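Local coordinates for protein exodeoxyribonuclease III (Archaeoglobus fulgidus, PDB 2VOA) that acts as an AP endonuclease of DNA repair, recognising abasic sites in DNA and probably using magnesium or manganese ions, at residues 201-206 against 238-243; 89-94 against 125-130. The protein carries 1 engineered substitution. One frame throughout, in Å; residues are numbered along the deposited sequence.

In the fold
Contact 1 (201-206 with 238-243) lies at the DNA-binding rim of the DNase I-like fold, where a long loop after helix 187-191 meets the short helix 238-241. Contact 2 (89-94 with 125-130) lies deeper, on the opposite side of the chain's centre, where strand 91-96 of one sheet receives helix 115-134. Their centres are about 29 Å apart and no element is common to both. Contact 2 is buried, contact 1 only partly. Each has one arginine bond across it, but the settings differ: in contact 1 a buried arginine holds a loop carbonyl while neighbouring side chains face nucleotides, whereas contact 2 combines leucine packing with a tyrosine hydroxyl.

Contact 1: 201-206 against 238-243; sequences YDYRVK and KPRLAE. With nucleotides of chain C; nucleotides of chain D.
Arg240 reaches across from the helix 238-241 to the backbone of Tyr201, where its NH2 donates to Tyr201 O at 2.8 Å with an almost straight N-H...O angle of 170°. The carbonyl oxygen lies in the guanidinium plane, yet the nitrogen stands above the carbonyl plane and misses the lone pairs. Arg240 leaves its backbone with CG anti to N and then bends at chi2 (64°), a turn that brings the guanidinium edge up to the Tyr201 carbonyl. There it also packs on Tyr201, with NH2 3.7 Å from the Tyr201 CB. NE donates to Asp247 O, so two backbone carbonyls fix the rotation of the group.

The Tyr203 ring is inclined by 62° to the guanidinium, and its CD2 comes within 4.0 Å of Arg240 NH2. One ring face lies against the sugar of DC2 of chain C, whose C5' sits over the ring centre. The Tyr203 hydroxyl bonds to Pro245 O and Asn10 ND2, anchoring the far end of the ring.

Beside it, Asp202 opens a type I turn to Val205. Asp202 OD1 takes the backbone N of Arg204 at 2.7 Å, an Asx turn, and also receives Arg204 NE on its syn lone pair. With NH2 on OD2 at 2.9 Å, Arg204 grips the carboxylate side-on. That salt bridge holds the guanidinium flat over the bases, and the same face lies over N1 of DG1 of chain C and N3 of DC10 of chain D.

The loop thus presents a DNA-contacting surface close to Asp247, a predicted metal ligand. Pro239 of the short helix and Ala242 just after it pack on helix 16-26, while Tyr201 rests on Leu249, just ahead of strand 251-255.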
loop_
_atom_site.group_PDB
_atom_site.type_symbol
_atom_site.label_atom_id
_atom_site.label_comp_id
_atom_site.label_asym_id
_atom_site.label_seq_id
_atom_site.Cartn_x
_atom_site.Cartn_y
_atom_site.Cartn_z
ATOM N N TYR A 201 2.612 -2.985 19.771
ATOM C CA TYR A 201 1.758 -4.163 19.648
ATOM C C TYR A 201 2.156 -4.822 18.337
ATOM O O TYR A 201 2.115 -4.176 17.282
ATOM C CB TYR A 201 0.274 -3.783 19.585
ATOM C CG TYR A 201 -0.256 -3.170 20.854
ATOM C CD1 TYR A 201 -0.243 -1.792 21.030
ATOM C CD2 TYR A 201 -0.817 -3.968 21.863
ATOM C CE1 TYR A 201 -0.750 -1.205 22.192
ATOM C CE2 TYR A 201 -1.322 -3.391 23.020
ATOM C CZ TYR A 201 -1.281 -2.021 23.176
ATOM O OH TYR A 201 -1.799 -1.439 24.312
ATOM N N ASP A 202 2.558 -6.087 18.402
ATOM C CA ASP A 202 3.037 -6.814 17.221
ATOM C C ASP A 202 1.922 -6.956 16.199
ATOM O O ASP A 202 0.825 -7.369 16.556
ATOM C CB ASP A 202 3.581 -8.184 17.653
ATOM C CG ASP A 202 4.348 -8.891 16.562
ATOM O OD1 ASP A 202 3.831 -9.013 15.442
ATOM O OD2 ASP A 202 5.465 -9.395 16.850
ATOM N N TYR A 203 2.195 -6.615 14.938
ATOM C CA TYR A 203 1.189 -6.734 13.876
ATOM C C TYR A 203 0.606 -8.154 13.777
ATOM O O TYR A 203 -0.553 -8.358 13.373
ATOM C CB TYR A 203 1.817 -6.450 12.524
ATOM C CG TYR A 203 2.193 -5.020 12.187
ATOM C CD1 TYR A 203 3.460 -4.734 11.669
ATOM C CD2 TYR A 203 1.278 -3.974 12.308
ATOM C CE1 TYR A 203 3.813 -3.439 11.283
ATOM C CE2 TYR A 203 1.628 -2.657 11.936
ATOM C CZ TYR A 203 2.884 -2.407 11.408
ATOM O OH TYR A 203 3.233 -1.134 11.017
ATOM N N ARG A 204 1.441 -9.132 14.116
ATOM C CA ARG A 204 1.125 -10.538 13.899
ATOM C C ARG A 204 0.169 -11.109 14.939
ATOM O O ARG A 204 -0.395 -12.184 14.752
ATOM C CB ARG A 204 2.411 -11.353 13.908
ATOM C CG ARG A 204 3.245 -11.191 12.669
ATOM C CD ARG A 204 4.636 -11.763 12.866
ATOM N NE ARG A 204 5.433 -10.975 13.794
ATOM C CZ ARG A 204 6.724 -11.183 14.028
ATOM N NH1 ARG A 204 7.372 -12.165 13.386
ATOM N NH2 ARG A 204 7.365 -10.417 14.893
ATOM N N VAL A 205 0.018 -10.383 16.038
ATOM C CA VAL A 205 -0.778 -10.834 17.180
ATOM C C VAL A 205 -2.235 -10.403 17.000
ATOM O O VAL A 205 -2.555 -9.215 17.061
ATOM C CB VAL A 205 -0.169 -10.316 18.524
ATOM C CG1 VAL A 205 -1.066 -10.670 19.718
ATOM C CG2 VAL A 205 1.234 -10.892 18.728
ATOM N N LYS A 206 -3.109 -11.377 16.763
ATOM C CA LYS A 206 -4.520 -11.090 16.489
ATOM C C LYS A 206 -5.204 -10.432 17.688
ATOM O O LYS A 206 -5.086 -10.911 18.808
ATOM C CB LYS A 206 -5.256 -12.360 16.036
ATOM C CG LYS A 206 -6.453 -12.080 15.139
ATOM C CD LYS A 206 -6.140 -10.997 14.105
ATOM C CE LYS A 206 -7.407 -10.488 13.418
ATOM N NZ LYS A 206 -7.262 -9.063 12.966
ATOM N N LYS A 238 -4.114 6.675 19.516
ATOM C CA LYS A 238 -4.883 7.060 18.319
ATOM C C LYS A 238 -4.212 6.698 16.967
ATOM O O LYS A 238 -4.861 6.058 16.121
ATOM C CB LYS A 238 -5.308 8.536 18.373
ATOM C CG LYS A 238 -6.313 8.828 19.467
ATOM C CD LYS A 238 -6.751 10.284 19.439
ATOM C CE LYS A 238 -7.560 10.622 20.690
ATOM N NZ LYS A 238 -7.206 11.991 21.199
ATOM N N PRO A 239 -2.934 7.088 16.767
ATOM C CA PRO A 239 -2.256 6.685 15.517
ATOM C C PRO A 239 -2.135 5.159 15.333
ATOM O O PRO A 239 -2.071 4.690 14.188
ATOM C CB PRO A 239 -0.864 7.330 15.608
ATOM C CG PRO A 239 -0.746 7.959 16.962
ATOM C CD PRO A 239 -2.080 7.908 17.653
ATOM N N ARG A 240 -2.124 4.407 16.440
ATOM C CA ARG A 240 -2.061 2.932 16.385
ATOM C C ARG A 240 -3.368 2.267 15.895
ATOM O O ARG A 240 -3.374 1.125 15.429
ATOM C CB ARG A 240 -1.621 2.364 17.744
ATOM C CG ARG A 240 -1.356 0.841 17.749
ATOM C CD ARG A 240 -0.186 0.475 16.835
ATOM N NE ARG A 240 0.141 -0.964 16.760
ATOM C CZ ARG A 240 -0.507 -1.842 15.986
ATOM N NH1 ARG A 240 -1.575 -1.467 15.287
ATOM N NH2 ARG A 240 -0.139 -3.114 15.954
ATOM N N LEU A 241 -4.467 2.998 16.040
ATOM C CA LEU A 241 -5.788 2.558 15.594
ATOM C C LEU A 241 -6.143 3.070 14.200
ATOM O O LEU A 241 -7.157 2.645 13.605
ATOM C CB LEU A 241 -6.843 3.036 16.596
ATOM C CG LEU A 241 -6.679 2.644 18.069
ATOM C CD1 LEU A 241 -7.624 3.467 18.935
ATOM C CD2 LEU A 241 -6.982 1.174 18.261
ATOM N N ALA A 242 -5.336 3.991 13.677
ATOM C CA ALA A 242 -5.612 4.562 12.362
ATOM C C ALA A 242 -5.307 3.556 11.250
ATOM O O ALA A 242 -4.712 2.491 11.509
ATOM C CB ALA A 242 -4.820 5.847 12.171
ATOM N N GLU A 243 -5.701 3.891 10.019
ATOM C CA GLU A 243 -5.444 3.013 8.869
ATOM C C GLU A 243 -3.952 2.973 8.549
ATOM O O GLU A 243 -3.270 3.996 8.644
ATOM C CB GLU A 243 -6.276 3.434 7.648
ATOM C CG GLU A 243 -7.673 2.848 7.682
ATOM C CD GLU A 243 -7.654 1.327 7.569
ATOM O OE1 GLU A 243 -7.816 0.647 8.614
ATOM O OE2 GLU A 243 -7.448 0.816 6.437
ATOM O "O5'" DG C 1 -0.565 -11.805 10.810
ATOM C "C5'" DG C 1 -0.758 -10.973 9.679
ATOM C "C4'" DG C 1 -0.409 -9.533 10.024
ATOM O "O4'" DG C 1 0.965 -9.376 10.491
ATOM C "C3'" DG C 1 -0.511 -8.574 8.851
ATOM O "O3'" DG C 1 -0.817 -7.286 9.355
ATOM C "C2'" DG C 1 0.885 -8.593 8.235
ATOM C "C1'" DG C 1 1.750 -8.760 9.485
ATOM N N9 DG C 1 2.899 -9.624 9.300
ATOM C C8 DG C 1 2.953 -10.828 8.622
ATOM N N7 DG C 1 4.128 -11.383 8.671
ATOM C C5 DG C 1 4.882 -10.515 9.435
ATOM C C6 DG C 1 6.232 -10.600 9.803
ATOM O O6 DG C 1 7.016 -11.519 9.514
ATOM N N1 DG C 1 6.625 -9.514 10.596
ATOM C C2 DG C 1 5.805 -8.456 10.955
ATOM N N2 DG C 1 6.355 -7.484 11.712
ATOM N N3 DG C 1 4.525 -8.372 10.597
ATOM C C4 DG C 1 4.143 -9.429 9.839
ATOM P P DC C 2 -1.279 -6.085 8.425
ATOM O OP1 DC C 2 -2.007 -5.173 9.327
ATOM O OP2 DC C 2 -1.944 -6.619 7.203
ATOM O "O5'" DC C 2 0.042 -5.392 7.899
ATOM C "C5'" DC C 2 0.838 -4.703 8.865
ATOM C "C4'" DC C 2 2.203 -4.409 8.309
ATOM O "O4'" DC C 2 2.965 -5.637 8.371
ATOM C "C3'" DC C 2 2.243 -3.914 6.861
ATOM O "O3'" DC C 2 3.058 -2.781 6.810
ATOM C "C2'" DC C 2 2.950 -5.046 6.119
ATOM C "C1'" DC C 2 3.810 -5.611 7.250
ATOM N N1 DC C 2 4.395 -6.987 6.968
ATOM C C2 DC C 2 5.670 -7.285 7.470
ATOM O O2 DC C 2 6.267 -6.449 8.157
ATOM N N3 DC C 2 6.210 -8.502 7.189
ATOM C C4 DC C 2 5.539 -9.375 6.439
ATOM N N4 DC C 2 6.132 -10.549 6.207
ATOM C C5 DC C 2 4.244 -9.103 5.916
ATOM C C6 DC C 2 3.717 -7.899 6.192
ATOM P P DC D 10 16.500 -6.878 12.675
ATOM O OP1 DC D 10 17.263 -5.634 12.977
ATOM O OP2 DC D 10 16.990 -8.209 13.136
ATOM O "O5'" DC D 10 15.044 -6.682 13.262
ATOM C "C5'" DC D 10 14.350 -5.467 13.051
ATOM C "C4'" DC D 10 12.964 -5.654 13.618
ATOM O "O4'" DC D 10 12.232 -6.604 12.811
ATOM C "C3'" DC D 10 12.934 -6.238 15.024
ATOM O "O3'" DC D 10 12.180 -5.383 15.842
ATOM C "C2'" DC D 10 12.260 -7.607 14.905
ATOM C "C1'" DC D 10 11.411 -7.384 13.656
ATOM N N1 DC D 10 10.979 -8.593 12.887
ATOM C C2 DC D 10 9.656 -8.609 12.405
ATOM O O2 DC D 10 8.898 -7.657 12.643
ATOM N N3 DC D 10 9.235 -9.680 11.684
ATOM C C4 DC D 10 10.067 -10.691 11.439
ATOM N N4 DC D 10 9.574 -11.713 10.729
ATOM C C5 DC D 10 11.423 -10.701 11.921
ATOM C C6 DC D 10 11.836 -9.634 12.629
#

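Contact 2: 89-94 against 125-130; sequences DRLIRA and ERLYHY
Tyr130 OH accepts from Arg93 NH1 at 3.1 Å, with an N-H...O angle of 162° and the oxygen in the guanidinium plane. The two side chains run past each other in opposite directions, and the ring is turned 68° from the guanidinium. Arg93 CD also touches the hydroxyl, at 3.3 Å, because the extended chain lies alongside the end of the ring. The guanidinium has further partners: NH2 makes a salt bridge to Asp100 and NH1 bonds to Thr134, near the end of the same helix as Tyr130.

This is helix-on-sheet packing in the layered DNase I-like fold: the axes of strand 91-94 and helix 125-130 run nearly parallel, 12° apart, and come no closer than 13.2 Å, a gap that the side chains bridge.

Leu91 makes the apolar part of the contact. With CG anti to the backbone N, it points toward the helix, and its CD1 meets Tyr130 CE2 at 4.0 Å. The same methyl lies 4.3 Å from Leu127 CD1. Leu91 CD2 comes within 3.9 Å of Tyr130 OH. Ile92 points away from the helix and packs on strand 63-70 of the second sheet, so that strand 91-96 lies between the helix and that sheet.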
loop_
_atom_site.group_PDB
_atom_site.type_symbol
_atom_site.label_atom_id
_atom_site.label_comp_id
_atom_site.label_asym_id
_atom_site.label_seq_id
_atom_site.Cartn_x
_atom_site.Cartn_y
_atom_site.Cartn_z
ATOM N N ASP A 89 23.201 4.910 11.472
ATOM C CA ASP A 89 21.759 4.691 11.242
ATOM C C ASP A 89 20.966 4.310 12.497
ATOM O O ASP A 89 19.775 3.973 12.397
ATOM C CB ASP A 89 21.503 3.674 10.110
ATOM C CG ASP A 89 22.016 2.248 10.435
ATOM O OD1 ASP A 89 22.632 2.028 11.508
ATOM O OD2 ASP A 89 21.832 1.340 9.582
ATOM N N ARG A 90 21.620 4.362 13.661
ATOM C CA ARG A 90 20.977 4.035 14.928
ATOM C C ARG A 90 21.090 5.121 15.991
ATOM O O ARG A 90 20.621 4.943 17.110
ATOM C CB ARG A 90 21.574 2.739 15.514
ATOM C CG ARG A 90 21.297 1.462 14.685
ATOM C CD ARG A 90 21.767 0.248 15.463
ATOM N NE ARG A 90 21.438 -1.012 14.794
ATOM C CZ ARG A 90 20.277 -1.669 14.920
ATOM N NH1 ARG A 90 19.291 -1.203 15.675
ATOM N NH2 ARG A 90 20.112 -2.814 14.277
ATOM N N LEU A 91 21.789 6.213 15.705
ATOM C CA LEU A 91 21.930 7.230 16.744
ATOM C C LEU A 91 22.111 8.563 16.061
ATOM O O LEU A 91 23.010 8.714 15.235
ATOM C CB LEU A 91 23.137 6.929 17.650
ATOM C CG LEU A 91 23.403 7.792 18.896
ATOM C CD1 LEU A 91 24.336 7.083 19.849
ATOM C CD2 LEU A 91 23.995 9.214 18.589
ATOM N N ILE A 92 21.252 9.508 16.423
ATOM C CA ILE A 92 21.384 10.884 15.945
ATOM C C ILE A 92 21.244 11.796 17.148
ATOM O O ILE A 92 20.375 11.570 18.020
ATOM C CB ILE A 92 20.360 11.211 14.799
ATOM C CG1 ILE A 92 20.646 12.585 14.161
ATOM C CG2 ILE A 92 18.893 11.069 15.272
ATOM C CD1 ILE A 92 19.739 12.914 12.983
ATOM N N ARG A 93 22.116 12.800 17.213
ATOM C CA ARG A 93 22.164 13.700 18.354
ATOM C C ARG A 93 22.239 15.148 17.896
ATOM O O ARG A 93 22.894 15.437 16.923
ATOM C CB ARG A 93 23.384 13.377 19.190
ATOM C CG ARG A 93 23.587 14.291 20.395
ATOM C CD ARG A 93 24.588 13.666 21.296
ATOM N NE ARG A 93 24.588 14.226 22.644
ATOM C CZ ARG A 93 25.454 13.842 23.573
ATOM N NH1 ARG A 93 26.343 12.893 23.283
ATOM N NH2 ARG A 93 25.429 14.379 24.784
ATOM N N ALA A 94 21.563 16.036 18.610
ATOM C CA ALA A 94 21.542 17.450 18.252
ATOM C C ALA A 94 21.211 18.280 19.468
ATOM O O ALA A 94 20.555 17.799 20.384
ATOM C CB ALA A 94 20.521 17.711 17.140
ATOM N N GLU A 125 26.599 -1.458 26.261
ATOM C CA GLU A 125 27.804 -1.130 27.024
ATOM C C GLU A 125 28.512 0.093 26.398
ATOM O O GLU A 125 28.963 1.011 27.095
ATOM C CB GLU A 125 28.755 -2.334 27.078
ATOM C CG GLU A 125 30.140 -2.044 27.677
ATOM C CD GLU A 125 30.133 -1.816 29.190
ATOM O OE1 GLU A 125 31.238 -1.585 29.759
ATOM O OE2 GLU A 125 29.047 -1.898 29.828
ATOM N N ARG A 126 28.615 0.099 25.076
ATOM C CA ARG A 126 29.211 1.247 24.383
ATOM C C ARG A 126 28.398 2.509 24.646
ATOM O O ARG A 126 28.977 3.567 24.905
ATOM C CB ARG A 126 29.339 0.965 22.886
ATOM C CG ARG A 126 30.382 -0.106 22.561
ATOM C CD ARG A 126 30.816 0.022 21.112
ATOM N NE ARG A 126 29.786 -0.393 20.162
ATOM C CZ ARG A 126 29.653 0.124 18.938
ATOM N NH1 ARG A 126 30.465 1.090 18.536
ATOM N NH2 ARG A 126 28.712 -0.313 18.123
ATOM N N LEU A 127 27.071 2.374 24.638
ATOM C CA LEU A 127 26.183 3.524 24.847
ATOM C C LEU A 127 26.378 4.072 26.254
ATOM O O LEU A 127 26.380 5.292 26.462
ATOM C CB LEU A 127 24.722 3.121 24.618
ATOM C CG LEU A 127 23.727 4.272 24.749
ATOM C CD1 LEU A 127 24.077 5.382 23.771
ATOM C CD2 LEU A 127 22.320 3.765 24.466
ATOM N N TYR A 128 26.538 3.180 27.225
ATOM C CA TYR A 128 26.873 3.604 28.592
ATOM C C TYR A 128 28.092 4.536 28.635
ATOM O O TYR A 128 28.027 5.646 29.167
ATOM C CB TYR A 128 27.122 2.365 29.489
ATOM C CG TYR A 128 27.622 2.729 30.878
ATOM C CD1 TYR A 128 28.991 2.720 31.173
ATOM C CD2 TYR A 128 26.724 3.107 31.886
ATOM C CE1 TYR A 128 29.449 3.063 32.452
ATOM C CE2 TYR A 128 27.172 3.455 33.168
ATOM C CZ TYR A 128 28.540 3.437 33.430
ATOM O OH TYR A 128 29.017 3.770 34.676
ATOM N N HIS A 129 29.195 4.096 28.039
ATOM C CA HIS A 129 30.424 4.888 28.082
ATOM C C HIS A 129 30.283 6.185 27.287
ATOM O O HIS A 129 30.787 7.237 27.709
ATOM C CB HIS A 129 31.604 4.021 27.660
ATOM C CG HIS A 129 31.900 2.944 28.653
ATOM N ND1 HIS A 129 32.374 3.223 29.920
ATOM C CD2 HIS A 129 31.743 1.601 28.595
ATOM C CE1 HIS A 129 32.526 2.091 30.588
ATOM N NE2 HIS A 129 32.143 1.093 29.812
ATOM N N TYR A 130 29.544 6.111 26.184
ATOM C CA TYR A 130 29.295 7.277 25.335
ATOM C C TYR A 130 28.534 8.373 26.093
ATOM O O TYR A 130 28.944 9.552 26.087
ATOM C CB TYR A 130 28.592 6.850 24.042
ATOM C CG TYR A 130 28.103 7.990 23.168
ATOM C CD1 TYR A 130 28.962 8.672 22.304
ATOM C CD2 TYR A 130 26.762 8.382 23.209
ATOM C CE1 TYR A 130 28.480 9.734 21.489
ATOM C CE2 TYR A 130 26.288 9.429 22.417
ATOM C CZ TYR A 130 27.141 10.080 21.559
ATOM O OH TYR A 130 26.657 11.118 20.778
#